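Uncharacterized protein (Bacteroides thetaiotaomicron, PDB 4QNI) is of unknown function but, as a two-domain lipoprotein-family protein of a gut bacterium, probably serves as an auxiliary nutrient-binding protein. Local coordinates at residues A71-T76 with Y158-L163; A83-A86 with E90-Y93; G173-T178 with V287-V292; R207-D212 with V223-T228; T322-P325 with Q329-E332. All coordinates share one frame; numbering follows the deposited sequence.

Interaction 3 is the buried one of the five, an apolar seam within the ten-stranded antiparallel sheet; the others are only partly buried. Interactions 1 and 2 share helix 74-85, the first holding its beginning by a lysine-aspartate pair, the second its end by tyrosines. Interaction 4 sets a glutamate against an arginine and a tyrosine, and is joined to interaction 3 by the salt bridge from R207 to D174 and to interaction 2 by packing of L91 on D226. Interaction 5, apolar and without polar bonds across it, lies near the chain's end and against a second subunit.

Interaction 1: residues A71-T76 with Y158-L163; sequences AHDADT and YAKAIL
D73, in the turn between strand 66-72 and helix 74-85, stands opposite K160 at the start of strand 160-168, with 8.1 Å between D73 CA and K160 CA, while in the first turn of the helix T76 faces I162. That spacing is bridged by side chains alone. K160 runs past the OD2 end of the D73 carboxylate: its chain bends at chi2 and again at chi4 (51°), which brings CE to 3.2 Å from D73 OD2 and NZ to 3.5 Å from the same oxygen, a long salt bridge in which the aliphatic part of the lysine lies as near as the charge. The two side chains cross at about a right angle. Q141 of strand 135-142, which lies between strands 66-72 and 160-168 in the sheet, packs against both D73 and K160. D73 is also the N-cap of helix 74-85. Its CG lies anti to the backbone N (chi1 -170°), and OD1 receives the T76 N-H at 3.2 Å in a nearly straight bond of 168°, while the T76 hydroxyl donates to D73 OD2 at 2.7 Å. Both donors come from one face of the carboxylate, whereas K160 NZ lies on the other side of its plane. OD2 is thus shared between hydroxyl and ammonium, and the carboxylate is held at both oxygens. Behind the polar cluster, T76 CG2 rests 3.8 Å from I162 CD1, a methyl-to-methyl contact between helix and sheet.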
# COMPACT_ATOMS: atom_id res chain seq x y z
N ALA A 71 26.43 -16.04 -11.54
CA ALA A 71 27.33 -16.55 -10.51
C ALA A 71 26.60 -16.74 -9.19
O ALA A 71 25.54 -16.15 -8.97
CB ALA A 71 28.53 -15.63 -10.33
N HIS A 72 27.19 -17.58 -8.33
CA HIS A 72 26.77 -17.85 -6.96
C HIS A 72 26.83 -16.53 -6.21
O HIS A 72 27.74 -15.75 -6.46
CB HIS A 72 27.69 -18.92 -6.33
CG HIS A 72 27.30 -19.33 -4.94
ND1 HIS A 72 28.26 -19.51 -3.95
CD2 HIS A 72 26.08 -19.57 -4.42
CE1 HIS A 72 27.59 -19.81 -2.86
NE2 HIS A 72 26.27 -19.85 -3.09
N ASP A 73 25.81 -16.21 -5.39
CA ASP A 73 25.75 -14.95 -4.66
C ASP A 73 25.52 -15.21 -3.16
O ASP A 73 24.46 -14.90 -2.62
CB ASP A 73 24.66 -14.04 -5.26
CG ASP A 73 24.65 -12.60 -4.74
OD1 ASP A 73 25.54 -12.26 -3.90
OD2 ASP A 73 23.77 -11.83 -5.15
N ALA A 74 26.53 -15.75 -2.49
CA ALA A 74 26.48 -16.04 -1.05
C ALA A 74 26.35 -14.75 -0.22
O ALA A 74 25.71 -14.76 0.83
CB ALA A 74 27.72 -16.82 -0.64
N ASP A 75 26.85 -13.62 -0.75
CA ASP A 75 26.81 -12.29 -0.10
C ASP A 75 25.41 -11.83 0.16
O ASP A 75 25.10 -11.52 1.30
CB ASP A 75 27.53 -11.22 -0.93
CG ASP A 75 29.03 -11.26 -0.85
OD1 ASP A 75 29.56 -11.52 0.26
OD2 ASP A 75 29.69 -10.98 -1.88
N THR A 76 24.54 -11.81 -0.87
CA THR A 76 23.14 -11.39 -0.73
C THR A 76 22.41 -12.31 0.26
O THR A 76 21.62 -11.83 1.07
CB THR A 76 22.47 -11.35 -2.11
OG1 THR A 76 23.23 -10.47 -2.94
CG2 THR A 76 21.03 -10.87 -2.06
N TYR A 158 16.14 -7.26 -9.10
CA TYR A 158 15.81 -7.92 -10.38
C TYR A 158 16.98 -8.72 -10.94
O TYR A 158 16.77 -9.70 -11.63
CB TYR A 158 15.39 -6.88 -11.44
CG TYR A 158 14.00 -6.29 -11.32
CD1 TYR A 158 13.15 -6.65 -10.27
CD2 TYR A 158 13.53 -5.36 -12.24
CE1 TYR A 158 11.87 -6.11 -10.15
CE2 TYR A 158 12.25 -4.80 -12.12
CZ TYR A 158 11.43 -5.18 -11.07
OH TYR A 158 10.17 -4.63 -10.96
N ALA A 159 18.22 -8.28 -10.67
CA ALA A 159 19.45 -8.93 -11.12
C ALA A 159 19.92 -10.02 -10.14
O ALA A 159 20.96 -10.64 -10.36
CB ALA A 159 20.53 -7.89 -11.32
N LYS A 160 19.12 -10.30 -9.10
CA LYS A 160 19.43 -11.29 -8.08
C LYS A 160 18.26 -12.22 -7.83
O LYS A 160 17.12 -11.78 -7.83
CB LYS A 160 19.87 -10.59 -6.78
CG LYS A 160 21.36 -10.26 -6.80
CD LYS A 160 21.69 -9.01 -6.06
CE LYS A 160 23.18 -8.82 -5.88
NZ LYS A 160 23.94 -8.94 -7.16
N ALA A 161 18.56 -13.51 -7.64
CA ALA A 161 17.56 -14.53 -7.40
C ALA A 161 17.97 -15.42 -6.19
O ALA A 161 18.96 -16.16 -6.28
CB ALA A 161 17.38 -15.39 -8.66
N ILE A 162 17.23 -15.31 -5.08
CA ILE A 162 17.44 -16.11 -3.88
C ILE A 162 16.34 -17.15 -3.93
O ILE A 162 15.19 -16.85 -3.63
CB ILE A 162 17.45 -15.23 -2.60
CG1 ILE A 162 18.47 -14.06 -2.67
CG2 ILE A 162 17.65 -16.06 -1.34
CD1 ILE A 162 19.96 -14.35 -3.17
N LEU A 163 16.68 -18.36 -4.45
CA LEU A 163 15.67 -19.38 -4.70
C LEU A 163 15.54 -20.44 -3.60
O LEU A 163 16.42 -21.29 -3.44
CB LEU A 163 15.85 -20.08 -6.07
CG LEU A 163 16.23 -19.21 -7.29
CD1 LEU A 163 16.73 -20.06 -8.45
CD2 LEU A 163 15.08 -18.26 -7.70

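Interaction 2: residues A83-A86 with E90-Y93; sequences ARYA and ELYY
Helix 74-85 ends here, and the chain reverses through A86, the first residue to leave helical angles and one with positive phi, so that the following 3-10 turn folds back against the last helical turn. Y85 is the hub. L91 lies over one face of its ring, with CB 4.0 Å from the Y85 ring centroid in a CH-pi contact and its carbonyl oxygen 3.3 Å from Y85 CE2; R84 CB covers the opposite face toward the rim. With Y85 CG placed anti to its own carbonyl carbon (chi1 -58°), the ring is carried across to Y93, where it makes an offset edge-to-face pair: the edge of Y85 is turned toward the face of Y93, planes 60° apart and centroids 5.8 Å apart. Y92 comes in differently. Its ring edge meets Y85 CB, and beyond it the hydroxyl OH donates to the A86 carbonyl O at 2.5 Å, a very short bond whose exact length is doubtful at this resolution. Where the polar ends of Y85 and Y93 converge, one water receives a hydrogen bond from R84 NE at 2.9 Å, lying at the edge of the guanidinium and in its plane. The same water bonds Y85 OH at 2.7 Å and Y93 OH at 3.2 Å. K135 donates to both Y85 OH and L91 O, and makes a cation-pi contact with Y93. The chemistry therefore implies a turn held by aromatic packing together with a polar cluster, with the Y85 and Y93 hydroxyls sharing one water, and with K135 bonded to Y85 OH and likely to polarise it.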
# COMPACT_ATOMS: atom_id res chain seq x y z
N ALA A 83 19.74 -9.90 8.30
CA ALA A 83 18.62 -8.95 8.33
C ALA A 83 17.33 -9.61 8.82
O ALA A 83 16.54 -8.98 9.50
CB ALA A 83 18.40 -8.35 6.94
N ARG A 84 17.13 -10.86 8.48
CA ARG A 84 15.91 -11.57 8.81
C ARG A 84 15.96 -12.28 10.18
O ARG A 84 14.95 -12.30 10.89
CB ARG A 84 15.62 -12.60 7.71
CG ARG A 84 14.16 -12.80 7.39
CD ARG A 84 13.89 -12.43 5.95
NE ARG A 84 13.11 -13.45 5.24
CZ ARG A 84 12.81 -13.40 3.95
NH1 ARG A 84 13.21 -12.37 3.20
NH2 ARG A 84 12.10 -14.37 3.39
N TYR A 85 17.09 -12.91 10.52
CA TYR A 85 17.16 -13.71 11.73
C TYR A 85 18.22 -13.29 12.75
O TYR A 85 18.27 -13.87 13.84
CB TYR A 85 17.39 -15.18 11.34
CG TYR A 85 16.31 -15.73 10.42
CD1 TYR A 85 15.01 -15.94 10.88
CD2 TYR A 85 16.59 -16.03 9.09
CE1 TYR A 85 14.02 -16.43 10.04
CE2 TYR A 85 15.60 -16.52 8.24
CZ TYR A 85 14.32 -16.73 8.72
OH TYR A 85 13.33 -17.22 7.90
N ALA A 86 19.08 -12.31 12.40
CA ALA A 86 20.17 -11.81 13.25
C ALA A 86 21.02 -12.98 13.83
O ALA A 86 21.55 -13.77 13.05
CB ALA A 86 19.62 -10.92 14.37
N GLU A 90 20.33 -20.85 13.59
CA GLU A 90 19.62 -22.11 13.47
C GLU A 90 18.43 -21.97 12.49
O GLU A 90 17.94 -22.97 11.97
CB GLU A 90 19.14 -22.60 14.85
CG GLU A 90 20.23 -22.70 15.91
CD GLU A 90 20.28 -21.61 16.98
OE1 GLU A 90 19.92 -20.44 16.70
OE2 GLU A 90 20.73 -21.93 18.11
N LEU A 91 18.00 -20.72 12.21
CA LEU A 91 16.88 -20.40 11.33
C LEU A 91 17.33 -19.90 9.97
O LEU A 91 16.48 -19.63 9.12
CB LEU A 91 16.01 -19.31 11.99
CG LEU A 91 15.39 -19.65 13.35
CD1 LEU A 91 14.51 -18.53 13.82
CD2 LEU A 91 14.59 -20.94 13.29
N TYR A 92 18.65 -19.73 9.75
CA TYR A 92 19.18 -19.18 8.49
C TYR A 92 18.82 -20.04 7.30
O TYR A 92 18.69 -21.25 7.45
CB TYR A 92 20.70 -19.09 8.54
CG TYR A 92 21.30 -17.90 9.27
CD1 TYR A 92 20.51 -17.06 10.04
CD2 TYR A 92 22.66 -17.62 9.17
CE1 TYR A 92 21.06 -15.97 10.70
CE2 TYR A 92 23.22 -16.51 9.81
CZ TYR A 92 22.41 -15.69 10.57
OH TYR A 92 22.98 -14.62 11.21
N TYR A 93 18.68 -19.43 6.11
CA TYR A 93 18.55 -20.17 4.86
C TYR A 93 19.93 -20.71 4.56
O TYR A 93 20.92 -19.97 4.70
CB TYR A 93 18.03 -19.28 3.72
CG TYR A 93 16.64 -18.76 3.95
CD1 TYR A 93 15.53 -19.59 3.78
CD2 TYR A 93 16.42 -17.43 4.30
CE1 TYR A 93 14.24 -19.11 3.98
CE2 TYR A 93 15.12 -16.94 4.50
CZ TYR A 93 14.04 -17.78 4.33
OH TYR A 93 12.75 -17.34 4.55
O HOH W 1 11.63 -15.36 6.84

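Interaction 3: residues G173-T178 with V287-V292; sequences GDYSGT and VIINNV
V287, on the long strand 282-298, meets Y175 of strand 173-176 through a single methyl: CG1, anti to the valine's backbone N (chi1 178°), lies 3.7 Å from Y175 OH. The backbones stay well apart, with Y175 CA and V287 CA separated by 8.7 Å, and the tyrosine ring spans most of that distance. The V287 carbonyl oxygen also approaches the ring, 4.1 Å from Y175 CE2, but obliquely. At I288 the strand alternation turns the side chain away from the tyrosine, toward T313 of strand 306-321. I289 points back inward, and its CD1 methyl reaches the phenol end of Y175, at 3.7 Å from OH and 3.8 Å from CE2; the isoleucine and tyrosine side chains cross at about a right angle. CD1 likewise comes to the ring obliquely. Both methyls approach the phenol end from the side of strand 282-298. Farther along, N290 to V292 carry the strand past the tyrosine, and V292 packs on I249.

The hydroxyl amid these methyls is not left without a polar partner, since Y175 OH bonds the carbonyl oxygen of Y171, just before the first strand. L314 and F239 pack on both Y175 and I289, and I271 on V287; all three touching residues are buried. Backbone bonds from Y175 to I206 and from S176 to T315 make strand 173-176 a bridge between strands 205-210 and 306-321, and V287 pairs with L316 of the latter. The sheet thus curls closed in a barrel-like manner, with Y175, V287 and I289 in its apolar interior.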
# COMPACT_ATOMS: atom_id res chain seq x y z
N GLY A 173 4.01 -30.70 0.12
CA GLY A 173 3.52 -29.35 0.03
C GLY A 173 2.99 -28.94 1.38
O GLY A 173 3.27 -29.60 2.40
N ASP A 174 2.19 -27.87 1.38
CA ASP A 174 1.60 -27.31 2.58
C ASP A 174 0.21 -27.89 2.76
O ASP A 174 -0.77 -27.52 2.09
CB ASP A 174 1.62 -25.76 2.57
CG ASP A 174 3.03 -25.15 2.57
OD1 ASP A 174 4.01 -25.91 2.75
OD2 ASP A 174 3.15 -23.93 2.39
N TYR A 175 0.15 -28.84 3.68
CA TYR A 175 -1.10 -29.50 4.05
C TYR A 175 -1.94 -28.57 4.88
O TYR A 175 -1.40 -27.72 5.58
CB TYR A 175 -0.78 -30.74 4.90
CG TYR A 175 -0.39 -31.97 4.11
CD1 TYR A 175 0.91 -32.14 3.64
CD2 TYR A 175 -1.29 -33.02 3.95
CE1 TYR A 175 1.28 -33.30 2.95
CE2 TYR A 175 -0.91 -34.20 3.32
CZ TYR A 175 0.36 -34.31 2.78
OH TYR A 175 0.65 -35.45 2.06
N SER A 176 -3.24 -28.76 4.87
CA SER A 176 -4.10 -28.05 5.80
C SER A 176 -3.96 -28.77 7.12
O SER A 176 -3.93 -30.00 7.12
CB SER A 176 -5.55 -28.09 5.32
OG SER A 176 -6.43 -27.71 6.36
N GLY A 177 -3.83 -28.03 8.22
CA GLY A 177 -3.76 -28.63 9.55
C GLY A 177 -5.09 -28.56 10.30
O GLY A 177 -5.16 -28.91 11.47
N THR A 178 -6.14 -28.13 9.63
CA THR A 178 -7.51 -27.96 10.16
C THR A 178 -8.06 -29.26 10.84
O THR A 178 -8.77 -29.16 11.84
CB THR A 178 -8.39 -27.47 9.00
OG1 THR A 178 -8.04 -26.09 8.76
CG2 THR A 178 -9.87 -27.58 9.27
N VAL A 287 -4.57 -35.15 -1.39
CA VAL A 287 -3.92 -36.25 -0.70
C VAL A 287 -4.54 -36.23 0.68
O VAL A 287 -4.37 -35.25 1.39
CB VAL A 287 -2.37 -36.21 -0.69
CG1 VAL A 287 -1.81 -37.40 0.10
CG2 VAL A 287 -1.81 -36.19 -2.11
N ILE A 288 -5.32 -37.26 1.04
CA ILE A 288 -5.93 -37.28 2.37
C ILE A 288 -5.24 -38.33 3.23
O ILE A 288 -5.21 -39.49 2.86
CB ILE A 288 -7.45 -37.54 2.24
CG1 ILE A 288 -8.12 -36.36 1.48
CG2 ILE A 288 -8.12 -37.80 3.61
CD1 ILE A 288 -9.53 -36.60 1.08
N ILE A 289 -4.69 -37.94 4.39
CA ILE A 289 -4.06 -38.93 5.30
C ILE A 289 -4.94 -39.05 6.50
O ILE A 289 -5.15 -38.07 7.20
CB ILE A 289 -2.57 -38.61 5.68
CG1 ILE A 289 -1.69 -38.32 4.44
CG2 ILE A 289 -1.96 -39.74 6.56
CD1 ILE A 289 -0.35 -37.64 4.81
N ASN A 290 -5.47 -40.23 6.75
CA ASN A 290 -6.37 -40.48 7.87
C ASN A 290 -5.70 -41.21 9.00
O ASN A 290 -4.72 -41.93 8.79
CB ASN A 290 -7.59 -41.29 7.41
CG ASN A 290 -8.50 -40.55 6.48
OD1 ASN A 290 -8.74 -40.97 5.34
ND2 ASN A 290 -9.04 -39.44 6.93
N ASN A 291 -6.26 -41.05 10.20
CA ASN A 291 -5.87 -41.71 11.44
C ASN A 291 -4.42 -41.47 11.85
O ASN A 291 -3.73 -42.39 12.30
CB ASN A 291 -6.19 -43.22 11.39
CG ASN A 291 -7.67 -43.45 11.29
OD1 ASN A 291 -8.44 -42.90 12.07
ND2 ASN A 291 -8.09 -44.18 10.28
N VAL A 292 -3.99 -40.22 11.75
CA VAL A 292 -2.69 -39.81 12.24
C VAL A 292 -2.89 -39.76 13.75
O VAL A 292 -3.80 -39.10 14.22
CB VAL A 292 -2.23 -38.46 11.63
CG1 VAL A 292 -0.92 -38.01 12.24
CG2 VAL A 292 -2.14 -38.54 10.12

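Interaction 4: residues R207-D212 with V223-T228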
# COMPACT_ATOMS: atom_id res chain seq x y z
N ARG A 207 3.64 -28.07 6.74
CA ARG A 207 4.48 -28.32 5.58
C ARG A 207 5.00 -29.75 5.60
O ARG A 207 5.62 -30.17 6.59
CB ARG A 207 5.64 -27.29 5.54
CG ARG A 207 6.49 -27.41 4.28
CD ARG A 207 7.29 -26.16 4.05
NE ARG A 207 6.41 -25.09 3.62
CZ ARG A 207 6.71 -23.81 3.67
NH1 ARG A 207 7.87 -23.41 4.17
NH2 ARG A 207 5.84 -22.90 3.24
N GLY A 208 4.78 -30.44 4.48
CA GLY A 208 5.22 -31.81 4.23
C GLY A 208 6.42 -31.70 3.31
O GLY A 208 6.26 -31.27 2.17
N TYR A 209 7.62 -32.02 3.82
CA TYR A 209 8.87 -31.91 3.06
C TYR A 209 9.25 -33.21 2.43
O TYR A 209 9.15 -34.24 3.08
CB TYR A 209 10.01 -31.49 4.00
CG TYR A 209 9.77 -30.21 4.74
CD1 TYR A 209 9.08 -30.21 5.96
CD2 TYR A 209 10.25 -29.00 4.26
CE1 TYR A 209 8.87 -29.03 6.66
CE2 TYR A 209 10.11 -27.83 4.99
CZ TYR A 209 9.42 -27.85 6.19
OH TYR A 209 9.22 -26.67 6.85
N VAL A 210 9.81 -33.16 1.24
CA VAL A 210 10.27 -34.39 0.55
C VAL A 210 11.50 -35.02 1.23
O VAL A 210 12.42 -34.32 1.65
CB VAL A 210 10.57 -34.09 -0.94
CG1 VAL A 210 11.21 -35.29 -1.62
CG2 VAL A 210 9.31 -33.71 -1.66
N ILE A 211 11.49 -36.37 1.29
CA ILE A 211 12.62 -37.22 1.72
C ILE A 211 13.06 -37.97 0.47
O ILE A 211 14.22 -37.87 0.05
CB ILE A 211 12.32 -38.13 2.94
CG1 ILE A 211 12.27 -37.26 4.21
CG2 ILE A 211 13.41 -39.24 3.06
CD1 ILE A 211 11.97 -38.01 5.52
N ASP A 212 12.12 -38.69 -0.13
CA ASP A 212 12.30 -39.37 -1.41
C ASP A 212 10.92 -39.38 -2.13
O ASP A 212 10.05 -38.58 -1.76
CB ASP A 212 12.92 -40.77 -1.24
CG ASP A 212 12.16 -41.75 -0.37
OD1 ASP A 212 10.90 -41.63 -0.28
OD2 ASP A 212 12.80 -42.69 0.16
N VAL A 223 5.50 -27.79 16.21
CA VAL A 223 6.85 -27.40 15.77
C VAL A 223 6.78 -27.08 14.28
O VAL A 223 6.02 -27.72 13.54
CB VAL A 223 7.91 -28.50 16.07
CG1 VAL A 223 9.31 -28.09 15.62
CG2 VAL A 223 7.91 -28.88 17.55
N ASP A 224 7.50 -26.05 13.85
CA ASP A 224 7.56 -25.66 12.45
C ASP A 224 8.96 -25.14 12.14
O ASP A 224 9.85 -25.20 13.01
CB ASP A 224 6.44 -24.65 12.06
CG ASP A 224 6.49 -23.27 12.72
OD1 ASP A 224 7.61 -22.79 13.05
OD2 ASP A 224 5.42 -22.64 12.86
N GLU A 225 9.16 -24.67 10.91
CA GLU A 225 10.38 -24.13 10.32
C GLU A 225 11.03 -22.99 11.12
O GLU A 225 12.22 -22.73 10.93
CB GLU A 225 10.03 -23.57 8.95
CG GLU A 225 10.94 -24.02 7.86
CD GLU A 225 10.42 -23.58 6.51
OE1 GLU A 225 10.41 -22.36 6.25
OE2 GLU A 225 10.05 -24.46 5.70
N ASP A 226 10.24 -22.25 11.91
CA ASP A 226 10.81 -21.11 12.63
C ASP A 226 11.24 -21.48 14.07
O ASP A 226 11.69 -20.61 14.81
CB ASP A 226 9.88 -19.88 12.57
CG ASP A 226 9.80 -19.25 11.17
OD1 ASP A 226 10.76 -19.44 10.37
OD2 ASP A 226 8.79 -18.58 10.89
N TYR A 227 11.25 -22.79 14.40
CA TYR A 227 11.78 -23.33 15.66
C TYR A 227 13.27 -23.57 15.49
O TYR A 227 13.67 -24.27 14.55
CB TYR A 227 11.07 -24.66 16.05
CG TYR A 227 9.72 -24.48 16.71
CD1 TYR A 227 8.69 -23.79 16.07
CD2 TYR A 227 9.46 -25.02 17.98
CE1 TYR A 227 7.46 -23.59 16.69
CE2 TYR A 227 8.21 -24.87 18.59
CZ TYR A 227 7.22 -24.15 17.94
OH TYR A 227 5.99 -23.98 18.52
N THR A 228 14.10 -23.02 16.39
CA THR A 228 15.55 -23.20 16.29
C THR A 228 15.92 -24.66 16.56
O THR A 228 16.95 -25.12 16.08
CB THR A 228 16.30 -22.24 17.24
OG1 THR A 228 16.01 -22.59 18.59
CG2 THR A 228 16.00 -20.76 16.99
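E225 and Y209 meet through a hydroxyl-to-carboxylate bond of 2.6 Å from Y209 OH to E225 OE2, and R207 NH1 donates to that same OE2 at 2.9 Å as part of a salt bridge. This is the tight part. The oxygen is taken on its anti side by the phenol and on its syn side by the guanidinium, both from one face of the carboxylate plane, and OE2 lies at the edge of each flat group, close to its plane. R207 gets there by a bend at chi3 (-72°), its CG resting over a face of the Y209 ring. R164 NH2 adds a second guanidinium, making three partners for OE2, so the carboxylate would be expected to stay ionised, while R207 NE is engaged by D174.

On the looser side D224 and D226 do not touch 207-212, and D226 is exposed. The turn is itself braced: D224 OD1 accepts from D226 N at 2.9 Å, an Asx turn within a type I beta turn from D224 to Y227. Y227 meets Y281 of a third subunit, rings edge to face. The loop leads from strand 215-219 to strand 234-240, and the contact pins it over strand 205-210, which lies between strands 173-176 and 215-219 in the sheet.

Interaction 5: residues T322-P325 with Q329-E332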
# COMPACT_ATOMS: atom_id res chain seq x y z
N THR A 322 -4.91 -28.09 -16.44
CA THR A 322 -4.70 -28.97 -17.60
C THR A 322 -4.48 -28.20 -18.95
O THR A 322 -4.36 -28.85 -19.99
CB THR A 322 -5.84 -29.98 -17.73
OG1 THR A 322 -7.03 -29.28 -18.06
CG2 THR A 322 -6.03 -30.80 -16.47
N GLN A 323 -4.35 -26.84 -18.92
CA GLN A 323 -4.03 -26.06 -20.14
C GLN A 323 -2.48 -26.03 -20.36
O GLN A 323 -1.96 -25.26 -21.17
CB GLN A 323 -4.63 -24.63 -20.11
CG GLN A 323 -6.16 -24.60 -20.28
CD GLN A 323 -6.72 -23.19 -20.31
OE1 GLN A 323 -6.21 -22.26 -19.66
NE2 GLN A 323 -7.82 -23.04 -21.04
N ILE A 324 -1.78 -26.91 -19.59
CA ILE A 324 -0.35 -27.24 -19.60
C ILE A 324 -0.31 -28.80 -19.54
O ILE A 324 -0.88 -29.37 -18.60
CB ILE A 324 0.44 -26.52 -18.46
CG1 ILE A 324 0.30 -24.98 -18.53
CG2 ILE A 324 1.93 -26.91 -18.47
CD1 ILE A 324 -0.66 -24.36 -17.54
N PRO A 325 0.23 -29.52 -20.55
CA PRO A 325 0.15 -31.00 -20.53
C PRO A 325 1.36 -31.71 -19.92
O PRO A 325 1.40 -32.95 -19.92
CB PRO A 325 0.00 -31.36 -22.01
CG PRO A 325 0.71 -30.22 -22.75
CD PRO A 325 0.88 -29.05 -21.80
N GLN A 329 4.72 -29.31 -14.84
CA GLN A 329 4.67 -27.87 -15.09
C GLN A 329 3.25 -27.29 -14.91
O GLN A 329 3.13 -26.08 -14.66
CB GLN A 329 5.17 -27.56 -16.51
CG GLN A 329 6.69 -27.61 -16.65
CD GLN A 329 7.15 -26.72 -17.78
OE1 GLN A 329 7.37 -25.52 -17.61
NE2 GLN A 329 7.29 -27.30 -18.97
N ALA A 330 2.20 -28.14 -15.01
CA ALA A 330 0.78 -27.77 -14.91
C ALA A 330 0.33 -27.28 -13.52
O ALA A 330 -0.74 -26.66 -13.43
CB ALA A 330 -0.09 -28.94 -15.33
N ILE A 331 1.12 -27.55 -12.44
CA ILE A 331 0.78 -27.20 -11.06
C ILE A 331 0.75 -25.72 -10.82
O ILE A 331 1.72 -25.03 -11.12
CB ILE A 331 1.68 -27.88 -9.99
CG1 ILE A 331 1.70 -29.40 -10.18
CG2 ILE A 331 1.21 -27.52 -8.57
CD1 ILE A 331 3.02 -30.02 -9.97
N GLU A 332 -0.34 -25.26 -10.18
CA GLU A 332 -0.52 -23.86 -9.77
C GLU A 332 -0.12 -23.77 -8.30
O GLU A 332 -0.98 -23.82 -7.41
CB GLU A 332 -1.96 -23.37 -10.02
CG GLU A 332 -2.27 -23.19 -11.49
CD GLU A 332 -3.60 -22.53 -11.83
OE1 GLU A 332 -4.48 -22.45 -10.94
OE2 GLU A 332 -3.76 -22.10 -13.00
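I324 and A330 form the centre of this contact, with I324 CB 4.0 Å from A330 CB and the I324 carbonyl O 3.4 Å from the same A330 methyl. The alanine methyl is thus met both by the isoleucine's branch point and by its backbone carbonyl. I324 reaches across with a second branch: CG2, anti to the residue's backbone N while CG1 lies beside it (chi1 -57°), extends over the Q329-A330 peptide, 3.7 Å from A330 N and 3.8 Å from Q329 C. The same methyl also touches Q329 CB at 3.8 Å, so the glutamine contributes the root of its side chain and not its amide. Here the interaction is one of van der Waals fit, with the chains close enough that I324 CA and A330 CA are 4.9 Å apart.

What positions these groups lies in the next shell. N321, just before the first segment, is the common holder: its backbone pairs with A330, its OD1 accepts from Q323 N, and its ND2 bonds E332 OE2. The T322 hydroxyl bonds the carbonyl oxygen of Y281, and E332 also pairs through its backbone with D319, so both limbs of the turn are fastened to the sheet end. I324 also packs against R88 of a second subunit, with Q323 on T228 of that subunit, while Q329 is exposed. The whole is a non-regular reversal after strand 306-321, in which 329-332 doubles back alongside the end of that strand, A330 and I331 both packing on I320.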